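Local coordinates for protein putative TIM-barrel metal-dependent hydrolase (Mycobacterium avium subsp. paratuberculosis S397, PDB 4DZI) that probably hydrolyses an as yet unidentified substrate at a two-metal centre, as amidohydrolase-superfamily enzymes with a TIM-barrel fold do, at residues L263-I268 against G295-H300. Sequence-based numbering, arbitrary orientation.
Sequences LDDRAI and GSYFVH. With SO4 (sulfate ion), chain J.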
ATOM      1  N   LEU C 263      -3.232   5.229  -3.682  1.00 20.03           N
ATOM      2  CA  LEU C 263      -3.665   5.607  -2.324  1.00 26.69           C
ATOM      3  C   LEU C 263      -4.686   4.626  -1.743  1.00 17.29           C
ATOM      4  O   LEU C 263      -4.439   3.978  -0.722  1.00 16.01           O
ATOM      5  CB  LEU C 263      -4.243   7.022  -2.339  1.00 22.30           C
ATOM      6  CG  LEU C 263      -4.339   7.757  -1.001  1.00 30.28           C
ATOM      7  CD1 LEU C 263      -4.275   9.258  -1.251  1.00 39.83           C
ATOM      8  CD2 LEU C 263      -5.619   7.377  -0.288  1.00 39.01           C
ATOM      9  N   ASP C 264      -5.824   4.547  -2.417  1.00 18.80           N
ATOM     10  CA  ASP C 264      -6.917   3.650  -2.070  1.00 16.26           C
ATOM     11  C   ASP C 264      -7.087   3.549  -0.561  1.00 16.50           C
ATOM     12  O   ASP C 264      -7.314   4.585   0.102  1.00 15.03           O
ATOM     13  CB  ASP C 264      -6.701   2.268  -2.691  1.00 18.68           C
ATOM     14  CG  ASP C 264      -8.002   1.451  -2.771  1.00 20.08           C
ATOM     15  OD1 ASP C 264      -9.107   2.057  -2.814  1.00 27.23           O
ATOM     16  OD2 ASP C 264      -7.938   0.201  -2.777  1.00 20.61           O
ATOM     17  N   ASP C 265      -7.008   2.329  -0.047  1.00 15.51           N
ATOM     18  CA  ASP C 265      -7.269   2.070   1.372  1.00 15.96           C
ATOM     19  C   ASP C 265      -5.985   1.824   2.193  1.00 16.26           C
ATOM     20  O   ASP C 265      -6.003   1.150   3.245  1.00 11.99           O
ATOM     21  CB  ASP C 265      -8.254   0.899   1.509  1.00 15.11           C
ATOM     22  CG  ASP C 265      -7.697  -0.393   0.947  1.00 17.66           C
ATOM     23  OD1 ASP C 265      -6.578  -0.338   0.341  1.00 14.58           O
ATOM     24  OD2 ASP C 265      -8.357  -1.457   1.112  1.00 18.39           O
ATOM     25  N   ARG C 266      -4.864   2.408   1.755  1.00 12.53           N
ATOM     26  CA  ARG C 266      -3.615   2.120   2.438  1.00  9.06           C
ATOM     27  C   ARG C 266      -3.561   2.720   3.835  1.00 11.66           C
ATOM     28  O   ARG C 266      -2.956   2.158   4.746  1.00 13.57           O
ATOM     29  CB  ARG C 266      -2.421   2.634   1.630  1.00 15.59           C
ATOM     30  CG  ARG C 266      -2.292   1.805   0.380  1.00 16.09           C
ATOM     31  CD  ARG C 266      -1.042   2.125  -0.427  1.00 22.92           C
ATOM     32  NE  ARG C 266      -0.768   1.018  -1.332  1.00 21.90           N
ATOM     33  CZ  ARG C 266       0.187   1.043  -2.264  1.00 31.93           C
ATOM     34  NH1 ARG C 266       0.948   2.121  -2.386  1.00 22.83           N
ATOM     35  NH2 ARG C 266       0.392  -0.012  -3.054  1.00 20.28           N
ATOM     36  N   ALA C 267      -4.222   3.850   4.032  1.00 10.76           N
ATOM     37  CA  ALA C 267      -4.144   4.453   5.371  1.00 12.06           C
ATOM     38  C   ALA C 267      -4.742   3.575   6.447  1.00 12.16           C
ATOM     39  O   ALA C 267      -4.150   3.416   7.515  1.00 12.62           O
ATOM     40  CB  ALA C 267      -4.764   5.867   5.371  1.00 12.64           C
ATOM     41  N   ILE C 268      -5.921   2.994   6.188  1.00 11.76           N
ATOM     42  CA  ILE C 268      -6.560   2.175   7.224  1.00  9.86           C
ATOM     43  C   ILE C 268      -5.788   0.866   7.443  1.00 13.99           C
ATOM     44  O   ILE C 268      -5.616   0.418   8.560  1.00 11.89           O
ATOM     45  CB  ILE C 268      -8.045   1.922   6.925  1.00 11.75           C
ATOM     46  CG1 ILE C 268      -8.753   1.292   8.136  1.00 13.03           C
ATOM     47  CG2 ILE C 268      -8.268   1.037   5.712  1.00 11.16           C
ATOM     48  CD1 ILE C 268      -8.658   2.100   9.422  1.00 14.28           C
ATOM     49  N   GLY C 295     -13.755   1.141   3.825  1.00 13.17           N
ATOM     50  CA  GLY C 295     -13.991  -0.166   3.152  1.00 13.16           C
ATOM     51  C   GLY C 295     -13.618  -1.308   4.096  1.00  9.68           C
ATOM     52  O   GLY C 295     -13.176  -1.077   5.205  1.00 14.59           O
ATOM     53  N   SER C 296     -13.721  -2.544   3.609  1.00 14.02           N
ATOM     54  CA  SER C 296     -13.315  -3.697   4.390  1.00 13.28           C
ATOM     55  C   SER C 296     -12.338  -4.519   3.574  1.00 11.81           C
ATOM     56  O   SER C 296     -11.842  -5.509   4.062  1.00 13.01           O
ATOM     57  CB  SER C 296     -14.525  -4.584   4.776  1.00 11.91           C
ATOM     58  OG  SER C 296     -15.174  -5.151   3.637  1.00 16.00           O
ATOM     59  N   TYR C 297     -12.032  -4.076   2.353  1.00 13.85           N
ATOM     60  CA  TYR C 297     -11.092  -4.866   1.535  1.00 15.81           C
ATOM     61  C   TYR C 297      -9.717  -4.952   2.162  1.00 16.27           C
ATOM     62  O   TYR C 297      -8.958  -5.877   1.865  1.00 15.45           O
ATOM     63  CB  TYR C 297     -10.948  -4.161   0.205  1.00 17.54           C
ATOM     64  CG  TYR C 297     -10.272  -4.924  -0.898  1.00 14.25           C
ATOM     65  CD1 TYR C 297     -10.794  -6.093  -1.362  1.00 19.83           C
ATOM     66  CD2 TYR C 297      -9.130  -4.408  -1.506  1.00 22.29           C
ATOM     67  CE1 TYR C 297     -10.199  -6.778  -2.416  1.00 28.39           C
ATOM     68  CE2 TYR C 297      -8.530  -5.074  -2.548  1.00 23.98           C
ATOM     69  CZ  TYR C 297      -9.070  -6.254  -2.999  1.00 23.34           C
ATOM     70  OH  TYR C 297      -8.482  -6.898  -4.071  1.00 24.22           O
ATOM     71  N   PHE C 298      -9.353  -3.993   3.002  1.00 13.55           N
ATOM     72  CA  PHE C 298      -8.053  -4.043   3.647  1.00 12.73           C
ATOM     73  C   PHE C 298      -7.814  -5.291   4.521  1.00 15.00           C
ATOM     74  O   PHE C 298      -6.663  -5.704   4.750  1.00 14.70           O
ATOM     75  CB  PHE C 298      -7.765  -2.784   4.489  1.00 14.59           C
ATOM     76  CG  PHE C 298      -8.506  -2.737   5.810  1.00 18.29           C
ATOM     77  CD1 PHE C 298      -7.921  -3.248   6.973  1.00 17.48           C
ATOM     78  CD2 PHE C 298      -9.734  -2.108   5.905  1.00 13.87           C
ATOM     79  CE1 PHE C 298      -8.575  -3.219   8.202  1.00 17.62           C
ATOM     80  CE2 PHE C 298     -10.383  -2.056   7.129  1.00 12.82           C
ATOM     81  CZ  PHE C 298      -9.803  -2.599   8.279  1.00 15.19           C
ATOM     82  N   VAL C 299      -8.882  -5.887   5.043  1.00 14.09           N
ATOM     83  CA  VAL C 299      -8.751  -6.939   6.044  0.50 16.05           C
ATOM     84  C   VAL C 299      -7.949  -8.132   5.546  1.00 16.20           C
ATOM     85  O   VAL C 299      -7.094  -8.658   6.236  1.00 17.70           O
ATOM     86  CB  VAL C 299     -10.148  -7.430   6.479  0.50 14.24           C
ATOM     87  CG1 VAL C 299     -10.042  -8.529   7.523  0.50 13.22           C
ATOM     88  CG2 VAL C 299     -10.948  -6.262   7.024  0.50 18.85           C
ATOM     89  N   HIS C 300      -8.258  -8.579   4.354  1.00 19.36           N
ATOM     90  CA  HIS C 300      -7.615  -9.820   3.968  1.00 23.34           C
ATOM     91  C   HIS C 300      -6.123  -9.665   3.753  1.00 22.03           C
ATOM     92  O   HIS C 300      -5.379 -10.565   4.093  1.00 19.67           O
ATOM     93  CB  HIS C 300      -8.307 -10.501   2.807  1.00 25.99           C
ATOM     94  CG  HIS C 300      -8.036  -9.848   1.502  1.00 18.93           C
ATOM     95  ND1 HIS C 300      -8.585  -8.657   1.167  1.00 29.76           N
ATOM     96  CD2 HIS C 300      -7.257 -10.249   0.419  1.00 27.10           C
ATOM     97  CE1 HIS C 300      -8.151  -8.297  -0.063  1.00 32.22           C
ATOM     98  NE2 HIS C 300      -7.346  -9.277  -0.524  1.00 30.84           N
TER
HETATM   99  S   SO4 J 506      -1.708  -2.566  -0.416  1.00 24.62           S
HETATM  100  O1  SO4 J 506      -0.314  -2.861  -0.154  1.00 21.83           O
HETATM  101  O2  SO4 J 506      -2.554  -3.709  -0.855  1.00 24.84           O
HETATM  102  O3  SO4 J 506      -2.202  -2.270   0.959  1.00 55.87           O
HETATM  103  O4  SO4 J 506      -2.109  -1.363  -1.124  1.00 24.54           O
HETATM  104  O   HOH W   1     -10.605  -1.286   2.485  1.00 15.75           O
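I268 lies across one face of the F298 ring where helices 266-277 and 298-312, which flank the TIM barrel of this amidohydrolase, approach each other near the end of the barrel that holds the metal site; the I268 side chain is about 12 Å from a bound cadmium ion. Strand 289-292 runs between the helices in the chain, and its S291 touches both side chains. Followed outward from CB, I268 divides its work: CG2 sits 3.5 Å from F298 CD2 and also meets CG, while CG1, set anti to the backbone N (chi1 -169°), meets CZ and lies 3.9 Å from F298 CE2. There it makes a CH-pi contact, CG1 standing 4.1 Å from the F298 ring centroid and 21° off the normal. A beta-branched residue suits this place, since its two branches can touch successive parts of one flat ring.

Next to this apolar contact the link turns polar. D265, the N-cap residue of its helix, makes no capping bond. Its OD2 is 3.3 Å from F298 N, at too poor an angle for a hydrogen bond; instead a water donates to D265 OD2 at 2.6 Å and accepts from F298 N at 3.0 Å. Aspartate suits the place because its two oxygens serve different partners: OD2 also takes R301 NH1, and OD1 takes R305 NH1 of the second subunit, both as salt bridges.

The CB of R266 is directed away from 295-300. Its NH2 forms a salt bridge with D270 of the second subunit, while NE donates almost straight (173°) to O4 of a sulfate, probably from the crystallisation liquor, at 2.7 Å and in the guanidinium plane.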